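Local coordinates for protein ectonucleoside triphosphate diphosphohydrolase 4 (Homo sapiens, PDB 6WG5) that belongs to the GDA1/CD39 family of nucleoside phosphatases, whose fold is related to that of actin and other members of the actin-like ATPase clan, at residues 54-62 with 478-488. Numbering follows the deposited sequence.
Sequences RVFVYCWPR and QWTLGAILYRT
Y58 and T480 make the one hydrogen bond between segments 54-62 and 478-488, hydroxyl to hydroxyl, with OH of Y58 2.6 Å from OG1 of T480. OG1 lies at the edge of the tyrosine ring, in its plane, and also sits over one face of the F56 ring, 3.6 Å from CD2 of F56. A chi1 of 54° on T480 turns OG1 to the tyrosine, while its CG2 meets CD2 and CE2 of F56.

The aromatic contacts follow along the helix. I484 lays CG2 over one face of Y58, 4.1 Å from the ring centroid, a CH-pi contact displaced toward the rim. L481 brings CD1 obliquely to CE1 of Y58 at 3.7 Å. Further on, W60 meets I484 CG1 and T488 CG2 more loosely. OE1 of Q478 comes within 3.7 Å of CE1 of F56, the amide plane turned 53° from the ring.

T488 donates its hydroxyl, OG1, to I484 O at 2.6 Å. I484 O also accepts the backbone N-H of T488, from the other face of its carbonyl plane.

F56, Y58 and W60 thus form one face of a strand paired with 40-48, covered by a helix crossing at -50°: a layered alpha/beta packing consistent with the actin-like fold.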
loop_
_atom_site.group_PDB
_atom_site.type_symbol
_atom_site.label_atom_id
_atom_site.label_comp_id
_atom_site.label_asym_id
_atom_site.label_seq_id
_atom_site.Cartn_x
_atom_site.Cartn_y
_atom_site.Cartn_z
ATOM N N ARG A 54 1.621 -9.682 -12.845
ATOM C CA ARG A 54 0.276 -10.199 -12.650
ATOM C C ARG A 54 -0.695 -9.402 -13.509
ATOM O O ARG A 54 -0.493 -8.211 -13.760
ATOM C CB ARG A 54 -0.157 -10.123 -11.174
ATOM C CG ARG A 54 0.938 -10.497 -10.185
ATOM C CD ARG A 54 1.767 -9.287 -9.778
ATOM N NE ARG A 54 3.057 -9.670 -9.210
ATOM C CZ ARG A 54 3.938 -8.813 -8.704
ATOM N NH1 ARG A 54 3.674 -7.513 -8.684
ATOM N NH2 ARG A 54 5.087 -9.256 -8.211
ATOM N N VAL A 55 -1.752 -10.072 -13.960
ATOM C CA VAL A 55 -2.784 -9.461 -14.787
ATOM C C VAL A 55 -4.123 -9.619 -14.084
ATOM O O VAL A 55 -4.415 -10.674 -13.511
ATOM C CB VAL A 55 -2.827 -10.082 -16.199
ATOM C CG1 VAL A 55 -2.986 -11.594 -16.117
ATOM C CG2 VAL A 55 -3.948 -9.464 -17.030
ATOM N N PHE A 56 -4.934 -8.562 -14.126
ATOM C CA PHE A 56 -6.265 -8.562 -13.534
ATOM C C PHE A 56 -7.265 -8.117 -14.588
ATOM O O PHE A 56 -7.040 -7.117 -15.275
ATOM C CB PHE A 56 -6.346 -7.624 -12.322
ATOM C CG PHE A 56 -5.334 -7.918 -11.251
ATOM C CD1 PHE A 56 -5.692 -8.632 -10.120
ATOM C CD2 PHE A 56 -4.031 -7.468 -11.369
ATOM C CE1 PHE A 56 -4.763 -8.899 -9.132
ATOM C CE2 PHE A 56 -3.099 -7.732 -10.384
ATOM C CZ PHE A 56 -3.466 -8.448 -9.265
ATOM N N VAL A 57 -8.364 -8.853 -14.714
ATOM C CA VAL A 57 -9.468 -8.470 -15.586
ATOM C C VAL A 57 -10.581 -7.914 -14.710
ATOM O O VAL A 57 -11.058 -8.592 -13.791
ATOM C CB VAL A 57 -9.966 -9.653 -16.429
ATOM C CG1 VAL A 57 -11.121 -9.218 -17.326
ATOM C CG2 VAL A 57 -8.832 -10.225 -17.266
ATOM N N TYR A 58 -10.989 -6.682 -14.992
ATOM C CA TYR A 58 -12.093 -6.037 -14.301
ATOM C C TYR A 58 -13.253 -5.841 -15.265
ATOM O O TYR A 58 -13.053 -5.598 -16.458
ATOM C CB TYR A 58 -11.669 -4.684 -13.723
ATOM C CG TYR A 58 -10.568 -4.779 -12.695
ATOM C CD1 TYR A 58 -10.860 -4.994 -11.356
ATOM C CD2 TYR A 58 -9.237 -4.654 -13.064
ATOM C CE1 TYR A 58 -9.859 -5.082 -10.413
ATOM C CE2 TYR A 58 -8.228 -4.740 -12.127
ATOM C CZ TYR A 58 -8.545 -4.955 -10.803
ATOM O OH TYR A 58 -7.545 -5.042 -9.863
ATOM N N CYS A 59 -14.467 -5.950 -14.738
ATOM C CA CYS A 59 -15.670 -5.711 -15.515
ATOM C C CYS A 59 -16.610 -4.812 -14.727
ATOM O O CYS A 59 -16.454 -4.620 -13.519
ATOM C CB CYS A 59 -16.371 -7.025 -15.889
ATOM S SG CYS A 59 -16.827 -8.061 -14.481
ATOM N N TRP A 60 -17.590 -4.252 -15.434
ATOM C CA TRP A 60 -18.579 -3.380 -14.815
ATOM C C TRP A 60 -19.805 -3.329 -15.711
ATOM O O TRP A 60 -19.683 -3.497 -16.929
ATOM C CB TRP A 60 -18.019 -1.968 -14.594
ATOM C CG TRP A 60 -17.438 -1.332 -15.826
ATOM C CD1 TRP A 60 -18.100 -0.574 -16.749
ATOM C CD2 TRP A 60 -16.075 -1.394 -16.262
ATOM N NE1 TRP A 60 -17.232 -0.162 -17.732
ATOM C CE2 TRP A 60 -15.984 -0.652 -17.457
ATOM C CE3 TRP A 60 -14.922 -2.005 -15.757
ATOM C CZ2 TRP A 60 -14.787 -0.506 -18.155
ATOM C CZ3 TRP A 60 -13.734 -1.859 -16.452
ATOM C CH2 TRP A 60 -13.676 -1.116 -17.637
ATOM N N PRO A 61 -20.987 -3.103 -15.151
ATOM C CA PRO A 61 -22.190 -2.937 -15.968
ATOM C C PRO A 61 -22.280 -1.508 -16.492
ATOM O O PRO A 61 -21.455 -0.651 -16.182
ATOM C CB PRO A 61 -23.317 -3.254 -14.987
ATOM C CG PRO A 61 -22.786 -2.799 -13.672
ATOM C CD PRO A 61 -21.293 -3.028 -13.710
ATOM N N ARG A 62 -23.309 -1.261 -17.299
ATOM C CA ARG A 62 -23.507 0.071 -17.850
ATOM C C ARG A 62 -23.698 1.083 -16.726
ATOM O O ARG A 62 -24.299 0.785 -15.692
ATOM C CB ARG A 62 -24.717 0.090 -18.784
ATOM C CG ARG A 62 -24.931 1.426 -19.479
ATOM C CD ARG A 62 -26.178 1.423 -20.347
ATOM N NE ARG A 62 -26.172 0.328 -21.312
ATOM C CZ ARG A 62 -25.416 0.297 -22.405
ATOM N NH1 ARG A 62 -24.589 1.299 -22.677
ATOM N NH2 ARG A 62 -25.481 -0.744 -23.226
ATOM N N GLN A 478 -6.296 -4.291 -4.026
ATOM C CA GLN A 478 -5.722 -4.230 -5.364
ATOM C C GLN A 478 -5.476 -2.768 -5.715
ATOM O O GLN A 478 -6.422 -2.031 -6.010
ATOM C CB GLN A 478 -6.655 -4.870 -6.393
ATOM C CG GLN A 478 -7.331 -6.158 -5.947
ATOM C CD GLN A 478 -6.359 -7.309 -5.790
ATOM O OE1 GLN A 478 -5.150 -7.144 -5.948
ATOM N NE2 GLN A 478 -6.886 -8.488 -5.480
ATOM N N TRP A 479 -4.210 -2.341 -5.688
ATOM C CA TRP A 479 -3.906 -1.014 -6.216
ATOM C C TRP A 479 -4.229 -0.941 -7.700
ATOM O O TRP A 479 -4.516 0.144 -8.219
ATOM C CB TRP A 479 -2.443 -0.637 -5.957
ATOM C CG TRP A 479 -1.412 -1.382 -6.770
ATOM C CD1 TRP A 479 -0.635 -2.421 -6.350
ATOM C CD2 TRP A 479 -1.033 -1.125 -8.130
ATOM N NE1 TRP A 479 0.198 -2.832 -7.363
ATOM C CE2 TRP A 479 -0.027 -2.053 -8.466
ATOM C CE3 TRP A 479 -1.449 -0.205 -9.097
ATOM C CZ2 TRP A 479 0.566 -2.088 -9.725
ATOM C CZ3 TRP A 479 -0.858 -0.243 -10.347
ATOM C CH2 TRP A 479 0.139 -1.177 -10.650
ATOM N N THR A 480 -4.207 -2.082 -8.394
ATOM C CA THR A 480 -4.636 -2.111 -9.788
ATOM C C THR A 480 -6.103 -1.721 -9.925
ATOM O O THR A 480 -6.515 -1.212 -10.974
ATOM C CB THR A 480 -4.399 -3.500 -10.383
ATOM O OG1 THR A 480 -5.026 -4.493 -9.562
ATOM C CG2 THR A 480 -2.907 -3.794 -10.483
ATOM N N LEU A 481 -6.905 -1.952 -8.883
ATOM C CA LEU A 481 -8.307 -1.548 -8.921
ATOM C C LEU A 481 -8.441 -0.030 -8.918
ATOM O O LEU A 481 -9.279 0.527 -9.636
ATOM C CB LEU A 481 -9.060 -2.156 -7.739
ATOM C CG LEU A 481 -10.524 -1.746 -7.583
ATOM C CD1 LEU A 481 -11.326 -2.085 -8.828
ATOM C CD2 LEU A 481 -11.119 -2.420 -6.359
ATOM N N GLY A 482 -7.636 0.657 -8.108
ATOM C CA GLY A 482 -7.632 2.108 -8.150
ATOM C C GLY A 482 -7.100 2.644 -9.461
ATOM O O GLY A 482 -7.509 3.720 -9.907
ATOM N N ALA A 483 -6.188 1.906 -10.098
ATOM C CA ALA A 483 -5.658 2.331 -11.388
ATOM C C ALA A 483 -6.731 2.265 -12.468
ATOM O O ALA A 483 -6.978 3.252 -13.171
ATOM C CB ALA A 483 -4.456 1.466 -11.768
ATOM N N ILE A 484 -7.379 1.107 -12.616
ATOM C CA ILE A 484 -8.443 0.981 -13.609
ATOM C C ILE A 484 -9.547 1.991 -13.328
ATOM O O ILE A 484 -10.124 2.578 -14.251
ATOM C CB ILE A 484 -8.987 -0.462 -13.635
ATOM C CG1 ILE A 484 -9.942 -0.663 -14.813
ATOM C CG2 ILE A 484 -9.696 -0.807 -12.332
ATOM C CD1 ILE A 484 -9.245 -0.959 -16.113
ATOM N N LEU A 485 -9.856 2.213 -12.050
ATOM C CA LEU A 485 -10.923 3.143 -11.701
ATOM C C LEU A 485 -10.570 4.563 -12.122
ATOM O O LEU A 485 -11.435 5.317 -12.583
ATOM C CB LEU A 485 -11.198 3.075 -10.198
ATOM C CG LEU A 485 -12.448 3.785 -9.679
ATOM C CD1 LEU A 485 -13.710 3.179 -10.275
ATOM C CD2 LEU A 485 -12.491 3.719 -8.160
ATOM N N TYR A 486 -9.299 4.943 -11.981
ATOM C CA TYR A 486 -8.880 6.286 -12.364
ATOM C C TYR A 486 -8.755 6.427 -13.877
ATOM O O TYR A 486 -9.142 7.456 -14.438
ATOM C CB TYR A 486 -7.555 6.637 -11.687
ATOM C CG TYR A 486 -7.125 8.068 -11.919
ATOM C CD1 TYR A 486 -6.104 8.374 -12.808
ATOM C CD2 TYR A 486 -7.750 9.115 -11.259
ATOM C CE1 TYR A 486 -5.714 9.680 -13.027
ATOM C CE2 TYR A 486 -7.368 10.425 -11.471
ATOM C CZ TYR A 486 -6.349 10.702 -12.356
ATOM O OH TYR A 486 -5.965 12.008 -12.569
ATOM N N ARG A 487 -8.224 5.406 -14.556
ATOM C CA ARG A 487 -8.016 5.516 -15.998
ATOM C C ARG A 487 -9.334 5.518 -16.767
ATOM O O ARG A 487 -9.419 6.126 -17.838
ATOM C CB ARG A 487 -7.116 4.382 -16.493
ATOM C CG ARG A 487 -5.689 4.395 -15.930
ATOM C CD ARG A 487 -4.969 5.717 -16.186
ATOM N NE ARG A 487 -4.971 6.092 -17.599
ATOM C CZ ARG A 487 -4.018 5.769 -18.472
ATOM N NH1 ARG A 487 -2.962 5.057 -18.094
ATOM N NH2 ARG A 487 -4.122 6.163 -19.734
ATOM N N THR A 488 -10.369 4.857 -16.243
ATOM C CA THR A 488 -11.656 4.758 -16.920
ATOM C C THR A 488 -12.663 5.790 -16.419
ATOM O O THR A 488 -13.859 5.666 -16.702
ATOM C CB THR A 488 -12.240 3.352 -16.753
ATOM O OG1 THR A 488 -12.450 3.073 -15.363
ATOM C CG2 THR A 488 -11.313 2.304 -17.342
#